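Local coordinates for serine-rich secreted cell wall anchored (LPXTG-motif ) protein (Lactobacillus reuteri ATCC 53608, PDB 5NXK) that probably mediates adhesion of the bacterium to its host's gut, as a cell-wall-anchored serine-rich repeat adhesin with a right-handed beta-solenoid that is probably its binding region, at residues 239-244 with 273-278; 33-38 with 60-65. All blocks are in the same frame, centred on the assembly; numbering follows the deposited sequence.

Contact 1 (239-244 with 273-278); sequences AAVKMS and VHLEVI
The backbone NH of His274 reaches Val241 O at 2.8 Å, and Met243 N answers with a 2.9 Å bond to His274 O, the donor lying almost in line with that carbonyl. Glu276 N then meets Met243 O at 3.0 Å, in the carbonyl plane but with a more bent N-H...O angle of 143°. Met243 O has a second donor in a water, which also sits at the edge of the His274 ring, in its plane, 2.7 Å from ND1; this bridge ties the imidazole to the neighbouring strand. On the face shared with Lys242, Ser244 and Glu276, CG of His274 is anti to the backbone N (chi1 -175°), which leans the ring along the strand toward Glu276 and brings ND1 to the water. There Ser244 CB packs against Glu276 CB, while the carboxylate of Glu276 bonds to Gln304. The other face is apolar and buried: Met243 and Leu275 run side by side, and the Met243 chain bends at chi3 to bring CE within 3.6 Å of Leu275 CD2. Val241 CB touches Val273 CG2 at 4.1 Å. Strands 2° from parallel, in register and with like residues stacked inside, are characteristic of successive coils of a parallel beta-solenoid.

Contact 2 (33-38 with 60-65); sequences AITINN and GIILNN
Ile34 O accepts the NH of Ile62 at 2.8 Å in a nearly straight bond (N-H...O 177°), the donor tilted out of the carbonyl plane. The same carbonyl oxygen also receives a longer CA-H...O contact from Ile61. On either side the pattern continues: Ile34 N binds Gly60 O, Ile36 N binds Ile62 O, and Asn64 N binds Ile36 O, so the bonding runs one residue past each end of strand 61-63, to Gly60 and Asn64. At the far end the carboxamide of Asn65 turns back toward the first segment, with Asn65 OD1 3.0 Å from Asn37 C, and its ND2 bonds to Gly39 O.

Side chains alternate between two faces. On one, Ile36 CD1 touches two residues of the other segment, both from the same side, 3.8 Å from Ile61 CG2 and 3.9 Å from Leu63 CD2; Ile36 and Leu63 point the same way, whereas Ile36 and Ile61 meet at a slant. On the opposite face, Ile62 carries CG1 beside its backbone N (chi1 -50°) and extends from there, bringing CD1 to 3.7 Å from Ala33 CB. Thr35 lies across Ile62, with OG1 4.0 Å from Ile62 CB, and its CG2 packs on Asn64 CB at 3.9 Å.

The buried face looks into the solenoid, where Ile36 and Leu63 both touch Ile72 of strand 71-77 and Ile36 also meets Ile43 of strand 41-46. Helix 7-14 covers Ile34 and Ile61 through Leu14, and strand 61-63 passes the pairing on to strand 90-92.

Contacts 1 and 2 apply the same principle, parallel pairing of consecutive coils, in different sheets of one solenoid. Contact 2 joins the first two strands of a sheet near the N-terminal end, beside helix 7-14; contact 1 joins strands near the C-terminal end, in the sheet that finishes with strand 298-303. They lie on opposite sides of the chain's centre, with their own centres 36 Å apart and nearest atoms about 25 Å apart, so neither touches the other. Each buries an apolar side; the other side carries Lys242, His274, Ser244 and Glu276 in contact 1, but mixes Ile62 with Thr35 in contact 2. Contact 1 is closely parallel, while the short strands of contact 2 cross at -23°.

Contact 1 (239-244 with 273-278)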
# COMPACT_ATOMS: atom_id res chain seq x y z
N ALA A 239 -17.56 7.20 6.90
CA ALA A 239 -16.78 6.06 6.42
C ALA A 239 -17.12 4.80 7.23
O ALA A 239 -17.56 4.89 8.38
CB ALA A 239 -15.29 6.36 6.49
N ALA A 240 -16.95 3.65 6.59
CA ALA A 240 -17.15 2.34 7.21
C ALA A 240 -15.84 1.57 7.20
O ALA A 240 -15.24 1.34 6.15
CB ALA A 240 -18.23 1.55 6.46
N VAL A 241 -15.37 1.18 8.38
CA VAL A 241 -14.11 0.47 8.51
C VAL A 241 -14.34 -0.84 9.25
O VAL A 241 -14.94 -0.86 10.32
CB VAL A 241 -13.07 1.32 9.25
CG1 VAL A 241 -11.82 0.48 9.60
CG2 VAL A 241 -12.68 2.55 8.43
N LYS A 242 -13.84 -1.94 8.68
CA LYS A 242 -13.94 -3.23 9.35
C LYS A 242 -12.60 -3.91 9.25
O LYS A 242 -12.14 -4.19 8.15
CB LYS A 242 -14.98 -4.15 8.69
CG LYS A 242 -16.42 -3.72 8.72
CD LYS A 242 -17.23 -4.74 7.90
CE LYS A 242 -18.67 -4.84 8.34
NZ LYS A 242 -19.48 -3.71 7.82
N MET A 243 -11.95 -4.14 10.39
CA MET A 243 -10.65 -4.81 10.36
C MET A 243 -10.52 -5.85 11.46
O MET A 243 -11.03 -5.69 12.58
CB MET A 243 -9.50 -3.78 10.48
CG MET A 243 -9.59 -2.61 9.51
SD MET A 243 -8.11 -1.56 9.48
CE MET A 243 -8.02 -0.98 11.15
N SER A 244 -9.77 -6.91 11.16
CA SER A 244 -9.44 -7.89 12.18
C SER A 244 -8.04 -8.45 11.92
O SER A 244 -7.62 -8.56 10.77
CB SER A 244 -10.46 -9.03 12.21
OG SER A 244 -10.46 -9.74 10.98
N VAL A 273 -16.78 2.10 12.81
CA VAL A 273 -15.52 1.38 12.85
C VAL A 273 -15.68 0.12 13.70
O VAL A 273 -16.14 0.19 14.84
CB VAL A 273 -14.39 2.28 13.41
CG1 VAL A 273 -13.09 1.51 13.57
CG2 VAL A 273 -14.17 3.50 12.51
N HIS A 274 -15.35 -1.03 13.13
CA HIS A 274 -15.46 -2.29 13.83
C HIS A 274 -14.12 -3.00 13.77
O HIS A 274 -13.60 -3.29 12.68
CB HIS A 274 -16.56 -3.16 13.23
CG HIS A 274 -16.79 -4.43 13.99
ND1 HIS A 274 -15.91 -5.50 13.94
CD2 HIS A 274 -17.79 -4.80 14.82
CE1 HIS A 274 -16.37 -6.47 14.71
NE2 HIS A 274 -17.50 -6.07 15.26
N LEU A 275 -13.54 -3.26 14.94
CA LEU A 275 -12.18 -3.76 15.02
C LEU A 275 -12.14 -4.97 15.92
O LEU A 275 -12.77 -4.98 16.98
CB LEU A 275 -11.24 -2.68 15.57
CG LEU A 275 -11.23 -1.33 14.86
CD1 LEU A 275 -10.29 -0.39 15.60
CD2 LEU A 275 -10.83 -1.45 13.40
N GLU A 276 -11.36 -5.97 15.53
CA GLU A 276 -11.28 -7.19 16.32
C GLU A 276 -9.85 -7.74 16.33
O GLU A 276 -9.21 -7.77 15.29
CB GLU A 276 -12.24 -8.26 15.77
CG GLU A 276 -12.25 -9.53 16.60
CD GLU A 276 -13.44 -10.43 16.29
OE1 GLU A 276 -14.41 -9.95 15.66
OE2 GLU A 276 -13.40 -11.61 16.70
N VAL A 277 -9.36 -8.14 17.50
CA VAL A 277 -8.06 -8.81 17.60
C VAL A 277 -8.17 -10.04 18.51
O VAL A 277 -9.20 -10.25 19.14
CB VAL A 277 -6.95 -7.88 18.15
CG1 VAL A 277 -6.70 -6.67 17.21
CG2 VAL A 277 -7.27 -7.43 19.57
N ILE A 278 -7.09 -10.81 18.63
CA ILE A 278 -7.10 -11.97 19.50
C ILE A 278 -6.22 -11.74 20.74
O ILE A 278 -6.71 -11.82 21.86
CB ILE A 278 -6.62 -13.24 18.77
CG1 ILE A 278 -7.46 -13.48 17.51
CG2 ILE A 278 -6.71 -14.46 19.69
CD1 ILE A 278 -7.07 -14.74 16.76
O HOH W 1 -13.78 -6.59 12.60

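Contact 2 (33-38 with 60-65)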
# COMPACT_ATOMS: atom_id res chain seq x y z
N ALA A 33 11.55 -6.31 -15.28
CA ALA A 33 11.06 -5.09 -14.66
C ALA A 33 11.23 -3.94 -15.64
O ALA A 33 12.18 -3.92 -16.42
CB ALA A 33 11.79 -4.79 -13.35
N ILE A 34 10.31 -2.98 -15.61
CA ILE A 34 10.42 -1.78 -16.43
C ILE A 34 10.79 -0.59 -15.54
O ILE A 34 10.06 -0.29 -14.60
CB ILE A 34 9.10 -1.46 -17.15
CG1 ILE A 34 8.77 -2.54 -18.18
CG2 ILE A 34 9.17 -0.11 -17.83
CD1 ILE A 34 7.37 -2.41 -18.76
N THR A 35 11.89 0.09 -15.83
CA THR A 35 12.29 1.23 -15.01
C THR A 35 11.88 2.56 -15.63
O THR A 35 12.09 2.81 -16.81
CB THR A 35 13.82 1.26 -14.77
OG1 THR A 35 14.21 0.12 -13.99
CG2 THR A 35 14.22 2.52 -14.02
N ILE A 36 11.29 3.42 -14.80
CA ILE A 36 10.95 4.78 -15.14
C ILE A 36 11.85 5.71 -14.33
O ILE A 36 11.72 5.79 -13.10
CB ILE A 36 9.49 5.11 -14.85
CG1 ILE A 36 8.55 4.06 -15.45
CG2 ILE A 36 9.16 6.54 -15.31
CD1 ILE A 36 7.08 4.31 -15.15
N ASN A 37 12.75 6.41 -15.00
CA ASN A 37 13.70 7.27 -14.31
C ASN A 37 14.06 8.50 -15.13
O ASN A 37 15.18 8.99 -15.08
CB ASN A 37 14.97 6.50 -13.94
CG ASN A 37 15.70 5.94 -15.16
OD1 ASN A 37 15.28 6.14 -16.30
ND2 ASN A 37 16.82 5.28 -14.91
N ASN A 38 13.09 8.98 -15.90
CA ASN A 38 13.35 10.07 -16.83
C ASN A 38 12.63 11.36 -16.47
O ASN A 38 12.16 12.08 -17.35
CB ASN A 38 13.00 9.61 -18.25
CG ASN A 38 11.55 9.16 -18.40
OD1 ASN A 38 10.82 9.04 -17.41
ND2 ASN A 38 11.16 8.84 -19.63
N GLY A 60 8.05 -5.17 -11.18
CA GLY A 60 7.16 -4.96 -12.31
C GLY A 60 7.45 -3.61 -12.93
O GLY A 60 8.12 -3.49 -13.96
N ILE A 61 6.93 -2.57 -12.30
CA ILE A 61 7.31 -1.20 -12.65
C ILE A 61 8.17 -0.63 -11.53
O ILE A 61 7.77 -0.66 -10.36
CB ILE A 61 6.08 -0.32 -12.88
CG1 ILE A 61 5.29 -0.85 -14.07
CG2 ILE A 61 6.48 1.14 -13.08
CD1 ILE A 61 3.99 -0.13 -14.33
N ILE A 62 9.34 -0.12 -11.88
CA ILE A 62 10.22 0.51 -10.91
C ILE A 62 10.34 2.01 -11.17
O ILE A 62 10.84 2.41 -12.21
CB ILE A 62 11.62 -0.10 -10.93
CG1 ILE A 62 11.54 -1.63 -10.84
CG2 ILE A 62 12.49 0.53 -9.84
CD1 ILE A 62 12.89 -2.32 -10.86
N LEU A 63 9.87 2.82 -10.23
CA LEU A 63 10.04 4.27 -10.27
C LEU A 63 11.40 4.54 -9.66
O LEU A 63 11.68 4.11 -8.54
CB LEU A 63 8.93 4.98 -9.48
CG LEU A 63 7.49 4.54 -9.80
CD1 LEU A 63 6.47 5.37 -9.01
CD2 LEU A 63 7.19 4.61 -11.29
N ASN A 64 12.28 5.22 -10.40
CA ASN A 64 13.65 5.34 -9.94
C ASN A 64 14.35 6.63 -10.35
O ASN A 64 15.53 6.61 -10.72
CB ASN A 64 14.45 4.12 -10.43
CG ASN A 64 15.61 3.76 -9.50
OD1 ASN A 64 15.85 4.42 -8.49
ND2 ASN A 64 16.30 2.68 -9.84
N ASN A 65 13.64 7.76 -10.29
CA ASN A 65 14.28 9.05 -10.53
C ASN A 65 15.42 9.25 -9.55
O ASN A 65 15.31 8.91 -8.37
CB ASN A 65 13.27 10.19 -10.42
CG ASN A 65 12.46 10.37 -11.69
OD1 ASN A 65 12.92 9.99 -12.77
ND2 ASN A 65 11.27 10.94 -11.57